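PrgX (Enterococcus faecalis, PDB 2AWI) is a receptor for the peptide sex pheromone cCF10 that probably binds DNA as a repressor and regulates conjugation in this bacterium. Local coordinates at residues K195-L207 against E235-K249. The protein carries 1 engineered substitution. Numbering follows the deposited sequence.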
loop_
_atom_site.group_PDB
_atom_site.type_symbol
_atom_site.label_atom_id
_atom_site.label_comp_id
_atom_site.label_asym_id
_atom_site.label_seq_id
_atom_site.Cartn_x
_atom_site.Cartn_y
_atom_site.Cartn_z
ATOM N N LYS A 195 -7.420 24.644 -13.904
ATOM C CA LYS A 195 -7.538 23.195 -13.862
ATOM C C LYS A 195 -7.748 22.624 -15.261
ATOM O O LYS A 195 -7.091 21.656 -15.647
ATOM C CB LYS A 195 -8.688 22.794 -12.934
ATOM C CG LYS A 195 -8.764 21.303 -12.616
ATOM C CD LYS A 195 -9.640 20.559 -13.605
ATOM C CE LYS A 195 -11.093 21.005 -13.499
ATOM N NZ LYS A 195 -11.979 20.327 -14.491
ATOM N N ASN A 196 -8.661 23.224 -16.019
ATOM C CA ASN A 196 -8.930 22.755 -17.369
ATOM C C ASN A 196 -7.740 22.997 -18.283
ATOM O O ASN A 196 -7.401 22.156 -19.117
ATOM C CB ASN A 196 -10.168 23.443 -17.953
ATOM C CG ASN A 196 -11.444 23.008 -17.271
ATOM O OD1 ASN A 196 -11.510 21.928 -16.690
ATOM N ND2 ASN A 196 -12.473 23.840 -17.353
ATOM N N ALA A 197 -7.103 24.149 -18.122
ATOM C CA ALA A 197 -5.952 24.477 -18.947
ATOM C C ALA A 197 -4.802 23.525 -18.648
ATOM O O ALA A 197 -4.128 23.059 -19.564
ATOM C CB ALA A 197 -5.519 25.918 -18.698
ATOM N N LEU A 198 -4.589 23.233 -17.366
ATOM C CA LEU A 198 -3.503 22.341 -16.953
ATOM C C LEU A 198 -3.718 20.894 -17.385
ATOM O O LEU A 198 -2.763 20.173 -17.668
ATOM C CB LEU A 198 -3.311 22.408 -15.435
ATOM C CG LEU A 198 -2.306 21.431 -14.818
ATOM C CD1 LEU A 198 -0.987 21.523 -15.551
ATOM C CD2 LEU A 198 -2.117 21.743 -13.343
ATOM N N THR A 199 -4.975 20.470 -17.435
ATOM C CA THR A 199 -5.297 19.112 -17.847
ATOM C C THR A 199 -4.878 18.951 -19.305
ATOM O O THR A 199 -4.217 17.985 -19.678
ATOM C CB THR A 199 -6.817 18.838 -17.720
ATOM O OG1 THR A 199 -7.217 18.993 -16.350
ATOM C CG2 THR A 199 -7.153 17.430 -18.188
ATOM N N ILE A 200 -5.275 19.913 -20.125
ATOM C CA ILE A 200 -4.944 19.906 -21.538
ATOM C C ILE A 200 -3.427 19.973 -21.747
ATOM O O ILE A 200 -2.871 19.262 -22.584
ATOM C CB ILE A 200 -5.627 21.097 -22.241
ATOM C CG1 ILE A 200 -7.148 20.889 -22.223
ATOM C CG2 ILE A 200 -5.100 21.244 -23.657
ATOM C CD1 ILE A 200 -7.973 22.102 -22.688
ATOM N N SER A 201 -2.754 20.802 -20.962
ATOM C CA SER A 201 -1.311 20.955 -21.085
ATOM C C SER A 201 -0.533 19.678 -20.813
ATOM O O SER A 201 0.459 19.400 -21.491
ATOM C CB SER A 201 -0.828 22.057 -20.151
ATOM O OG SER A 201 -1.414 23.286 -20.533
ATOM N N ILE A 202 -0.975 18.919 -19.811
ATOM C CA ILE A 202 -0.326 17.666 -19.451
ATOM C C ILE A 202 -0.587 16.627 -20.537
ATOM O O ILE A 202 0.281 15.820 -20.861
ATOM C CB ILE A 202 -0.856 17.125 -18.094
ATOM C CG1 ILE A 202 -0.321 17.976 -16.946
ATOM C CG2 ILE A 202 -0.428 15.680 -17.889
ATOM C CD1 ILE A 202 1.184 17.937 -16.813
HETATM N N MSE A 203 -1.788 16.660 -21.100
HETATM C CA MSE A 203 -2.172 15.713 -22.141
HETATM C C MSE A 203 -1.370 15.913 -23.439
HETATM O O MSE A 203 -1.219 14.980 -24.224
HETATM C CB MSE A 203 -3.672 15.838 -22.418
HETATM C CG MSE A 203 -4.323 14.561 -22.919
HETATM SE SE MSE A 203 -4.258 13.127 -21.609
HETATM C CE MSE A 203 -2.942 12.001 -22.484
ATOM N N ASN A 204 -0.865 17.126 -23.658
ATOM C CA ASN A 204 -0.076 17.431 -24.848
ATOM C C ASN A 204 1.396 17.474 -24.477
ATOM O O ASN A 204 2.215 18.029 -25.207
ATOM C CB ASN A 204 -0.466 18.789 -25.437
ATOM C CG ASN A 204 -1.910 18.849 -25.866
ATOM O OD1 ASN A 204 -2.499 17.836 -26.244
ATOM N ND2 ASN A 204 -2.486 20.049 -25.831
ATOM N N ARG A 205 1.718 16.897 -23.331
ATOM C CA ARG A 205 3.083 16.857 -22.824
ATOM C C ARG A 205 3.793 18.206 -22.921
ATOM O O ARG A 205 5.022 18.272 -22.963
ATOM C CB ARG A 205 3.889 15.778 -23.553
ATOM C CG ARG A 205 5.085 15.279 -22.762
ATOM C CD ARG A 205 5.673 14.020 -23.358
ATOM N NE ARG A 205 6.419 13.249 -22.365
ATOM C CZ ARG A 205 7.532 13.660 -21.766
ATOM N NH1 ARG A 205 8.045 14.843 -22.056
ATOM N NH2 ARG A 205 8.134 12.884 -20.873
ATOM N N ASN A 206 3.014 19.282 -22.948
ATOM C CA ASN A 206 3.565 20.633 -23.007
ATOM C C ASN A 206 3.992 20.997 -21.583
ATOM O O ASN A 206 3.228 21.607 -20.835
ATOM C CB ASN A 206 2.493 21.605 -23.487
ATOM C CG ASN A 206 3.070 22.902 -23.999
ATOM O OD1 ASN A 206 4.001 23.456 -23.416
ATOM N ND2 ASN A 206 2.508 23.404 -25.094
ATOM N N LEU A 207 5.213 20.631 -21.211
ATOM C CA LEU A 207 5.689 20.885 -19.859
ATOM C C LEU A 207 5.822 22.331 -19.407
ATOM O O LEU A 207 5.609 22.625 -18.223
ATOM C CB LEU A 207 7.020 20.164 -19.617
ATOM C CG LEU A 207 7.021 18.633 -19.682
ATOM C CD1 LEU A 207 8.211 18.113 -18.883
ATOM C CD2 LEU A 207 5.721 18.064 -19.111
ATOM N N GLU A 235 -7.011 17.516 -7.553
ATOM C CA GLU A 235 -6.826 17.148 -8.948
ATOM C C GLU A 235 -5.604 17.822 -9.564
ATOM O O GLU A 235 -4.814 17.179 -10.259
ATOM C CB GLU A 235 -8.082 17.499 -9.744
ATOM C CG GLU A 235 -7.983 17.225 -11.230
ATOM C CD GLU A 235 -9.340 17.265 -11.891
ATOM O OE1 GLU A 235 -10.273 17.813 -11.264
ATOM O OE2 GLU A 235 -9.475 16.758 -13.028
ATOM N N ILE A 236 -5.462 19.118 -9.304
ATOM C CA ILE A 236 -4.333 19.885 -9.809
ATOM C C ILE A 236 -3.025 19.346 -9.234
ATOM O O ILE A 236 -2.003 19.319 -9.923
ATOM C CB ILE A 236 -4.485 21.382 -9.457
ATOM C CG1 ILE A 236 -5.502 22.021 -10.406
ATOM C CG2 ILE A 236 -3.136 22.095 -9.525
ATOM C CD1 ILE A 236 -5.730 23.496 -10.161
ATOM N N ASN A 237 -3.064 18.910 -7.976
ATOM C CA ASN A 237 -1.879 18.360 -7.319
ATOM C C ASN A 237 -1.533 17.009 -7.945
ATOM O O ASN A 237 -0.384 16.568 -7.906
ATOM C CB ASN A 237 -2.130 18.200 -5.818
ATOM C CG ASN A 237 -0.843 18.151 -5.013
ATOM O OD1 ASN A 237 -0.151 17.129 -4.976
ATOM N ND2 ASN A 237 -0.506 19.268 -4.369
ATOM N N TYR A 238 -2.538 16.351 -8.514
ATOM C CA TYR A 238 -2.327 15.073 -9.177
ATOM C C TYR A 238 -1.664 15.349 -10.530
ATOM O O TYR A 238 -0.826 14.576 -10.990
ATOM C CB TYR A 238 -3.663 14.343 -9.376
ATOM C CG TYR A 238 -3.733 13.501 -10.635
ATOM C CD1 TYR A 238 -4.225 14.031 -11.824
ATOM C CD2 TYR A 238 -3.281 12.185 -10.643
ATOM C CE1 TYR A 238 -4.265 13.271 -12.993
ATOM C CE2 TYR A 238 -3.313 11.416 -11.805
ATOM C CZ TYR A 238 -3.805 11.966 -12.975
ATOM O OH TYR A 238 -3.835 11.212 -14.127
ATOM N N LEU A 239 -2.048 16.455 -11.159
ATOM C CA LEU A 239 -1.484 16.832 -12.444
ATOM C C LEU A 239 -0.043 17.274 -12.223
ATOM O O LEU A 239 0.808 17.117 -13.093
ATOM C CB LEU A 239 -2.317 17.954 -13.075
ATOM C CG LEU A 239 -3.684 17.479 -13.583
ATOM C CD1 LEU A 239 -4.618 18.667 -13.832
ATOM C CD2 LEU A 239 -3.484 16.666 -14.854
ATOM N N LYS A 240 0.219 17.813 -11.040
ATOM C CA LYS A 240 1.555 18.255 -10.672
ATOM C C LYS A 240 2.431 17.016 -10.502
ATOM O O LYS A 240 3.585 16.997 -10.928
ATOM C CB LYS A 240 1.501 19.050 -9.366
ATOM C CG LYS A 240 2.844 19.536 -8.854
ATOM C CD LYS A 240 2.681 20.215 -7.501
ATOM C CE LYS A 240 4.019 20.558 -6.871
ATOM N NZ LYS A 240 3.847 21.158 -5.513
ATOM N N GLN A 241 1.877 15.978 -9.880
ATOM C CA GLN A 241 2.617 14.738 -9.680
ATOM C C GLN A 241 2.956 14.147 -11.048
ATOM O O GLN A 241 4.032 13.588 -11.244
ATOM C CB GLN A 241 1.787 13.736 -8.866
ATOM C CG GLN A 241 1.506 14.155 -7.424
ATOM C CD GLN A 241 2.769 14.435 -6.632
ATOM O OE1 GLN A 241 3.681 13.611 -6.578
ATOM N NE2 GLN A 241 2.826 15.605 -6.006
ATOM N N ILE A 242 2.030 14.272 -11.994
ATOM C CA ILE A 242 2.258 13.765 -13.341
ATOM C C ILE A 242 3.328 14.624 -14.020
ATOM O O ILE A 242 4.178 14.112 -14.740
ATOM C CB ILE A 242 0.965 13.802 -14.170
ATOM C CG1 ILE A 242 -0.076 12.878 -13.536
ATOM C CG2 ILE A 242 1.248 13.407 -15.616
ATOM C CD1 ILE A 242 0.363 11.424 -13.441
ATOM N N TYR A 243 3.276 15.931 -13.779
ATOM C CA TYR A 243 4.248 16.862 -14.341
ATOM C C TYR A 243 5.655 16.462 -13.899
ATOM O O TYR A 243 6.581 16.437 -14.708
ATOM C CB TYR A 243 3.958 18.286 -13.860
ATOM C CG TYR A 243 5.035 19.294 -14.216
ATOM C CD1 TYR A 243 5.104 19.850 -15.492
ATOM C CD2 TYR A 243 5.994 19.684 -13.279
ATOM C CE1 TYR A 243 6.101 20.767 -15.831
ATOM C CE2 TYR A 243 6.999 20.603 -13.610
ATOM C CZ TYR A 243 7.043 21.138 -14.889
ATOM O OH TYR A 243 8.032 22.033 -15.240
ATOM N N GLN A 244 5.802 16.155 -12.611
ATOM C CA GLN A 244 7.086 15.761 -12.038
ATOM C C GLN A 244 7.590 14.443 -12.616
ATOM O O GLN A 244 8.793 14.244 -12.762
ATOM C CB GLN A 244 6.970 15.639 -10.516
ATOM C CG GLN A 244 6.554 16.925 -9.818
ATOM C CD GLN A 244 6.335 16.746 -8.320
ATOM O OE1 GLN A 244 5.980 17.693 -7.616
ATOM N NE2 GLN A 244 6.546 15.529 -7.828
ATOM N N PHE A 245 6.668 13.542 -12.933
ATOM C CA PHE A 245 7.035 12.255 -13.499
ATOM C C PHE A 245 7.513 12.473 -14.930
ATOM O O PHE A 245 8.547 11.937 -15.351
ATOM C CB PHE A 245 5.828 11.313 -13.500
ATOM C CG PHE A 245 6.128 9.937 -14.036
ATOM C CD1 PHE A 245 6.959 9.064 -13.335
ATOM C CD2 PHE A 245 5.580 9.516 -15.242
ATOM C CE1 PHE A 245 7.240 7.789 -13.828
ATOM C CE2 PHE A 245 5.851 8.245 -15.747
ATOM C CZ PHE A 245 6.684 7.377 -15.039
ATOM N N LEU A 246 6.754 13.265 -15.677
ATOM C CA LEU A 246 7.087 13.551 -17.061
ATOM C C LEU A 246 8.437 14.252 -17.192
ATOM O O LEU A 246 9.130 14.080 -18.191
ATOM C CB LEU A 246 5.997 14.418 -17.698
ATOM C CG LEU A 246 4.592 13.826 -17.805
ATOM C CD1 LEU A 246 3.715 14.789 -18.589
ATOM C CD2 LEU A 246 4.644 12.465 -18.494
ATOM N N THR A 247 8.805 15.031 -16.180
ATOM C CA THR A 247 10.064 15.772 -16.198
ATOM C C THR A 247 11.276 14.908 -15.869
ATOM O O THR A 247 12.292 14.967 -16.561
ATOM C CB THR A 247 10.027 16.949 -15.208
ATOM O OG1 THR A 247 8.989 17.863 -15.591
ATOM C CG2 THR A 247 11.370 17.678 -15.193
ATOM N N ASP A 248 11.165 14.116 -14.808
ATOM C CA ASP A 248 12.248 13.239 -14.385
ATOM C C ASP A 248 11.712 11.921 -13.840
ATOM O O ASP A 248 11.804 11.664 -12.644
ATOM C CB ASP A 248 13.103 13.930 -13.319
ATOM C CG ASP A 248 12.282 14.793 -12.378
ATOM O OD1 ASP A 248 11.749 15.824 -12.835
ATOM O OD2 ASP A 248 12.168 14.446 -11.184
ATOM N N LYS A 249 11.169 11.092 -14.730
ATOM C CA LYS A 249 10.593 9.794 -14.374
ATOM C C LYS A 249 10.808 9.385 -12.923
ATOM O O LYS A 249 11.583 8.481 -12.612
ATOM C CB LYS A 249 11.114 8.706 -15.317
ATOM C CG LYS A 249 10.734 8.943 -16.773
ATOM C CD LYS A 249 9.246 9.270 -16.898
ATOM C CE LYS A 249 8.841 9.599 -18.329
ATOM N NZ LYS A 249 8.875 8.398 -19.213
HETATM O O HOH W 1 -7.573 16.557 -14.992
#
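Ile202 of helix 184-203 sits as a knob in a hole formed by Leu239, Ile242, Tyr243 and Leu246 of helix 230-248. Its CB faces Leu239 CD2. CG1 is anti to the carbonyl carbon (chi1 -73°), which sends CG1 to Leu239 and CG2 to Ile242. Ile202 CG1 lies 4.0 Å from Leu239 CD2. Ile202 CG2 meets Ile242 CG2 at 3.6 Å. The tip, CD1, meets both the Leu239 carbonyl oxygen and Tyr243 CB. The packing is reciprocal: Leu239 is the knob in a hole of Lys195, Leu198, Thr199 and Ile202. Leu239 CD1 touches Leu198 CG at 3.7 Å. The Leu198 and Leu239 side chains run past each other in opposite directions.

Segments 195-203 and 235-248 run in roughly the same direction, 23° apart, within the C-terminal TPR region. Helix 207-220 comes between them in sequence, as in TPR-like stacks of antiparallel helices. It also touches Leu198, Ile236 and Tyr243.

At one end the contact turns polar. The bent Lys195 chain lays Lys195 CD 3.7 Å from Glu235 OE1, but NZ turns to Asn196 OD1. One water bridges Thr199 OG1 and Glu235 OE2. Thr199 OG1 in turn donates to Lys195 O.

At the other end Arg205, at positive phi, follows helix 184-203. The Arg205 chain is extended from CG to NE and carries the guanidinium across to helix 230-248. Arg205 NH2 makes a weak, bent bond to Leu246 O (3.1 Å, 126°), with Leu246 CB over one face. NE forms a salt bridge with Glu287, which also pairs with Lys249. Leu207 CD2 packs on Leu246 CD1, and Leu207 O lies near the Tyr243 ring plane, 3.1 Å from Tyr243 CE1.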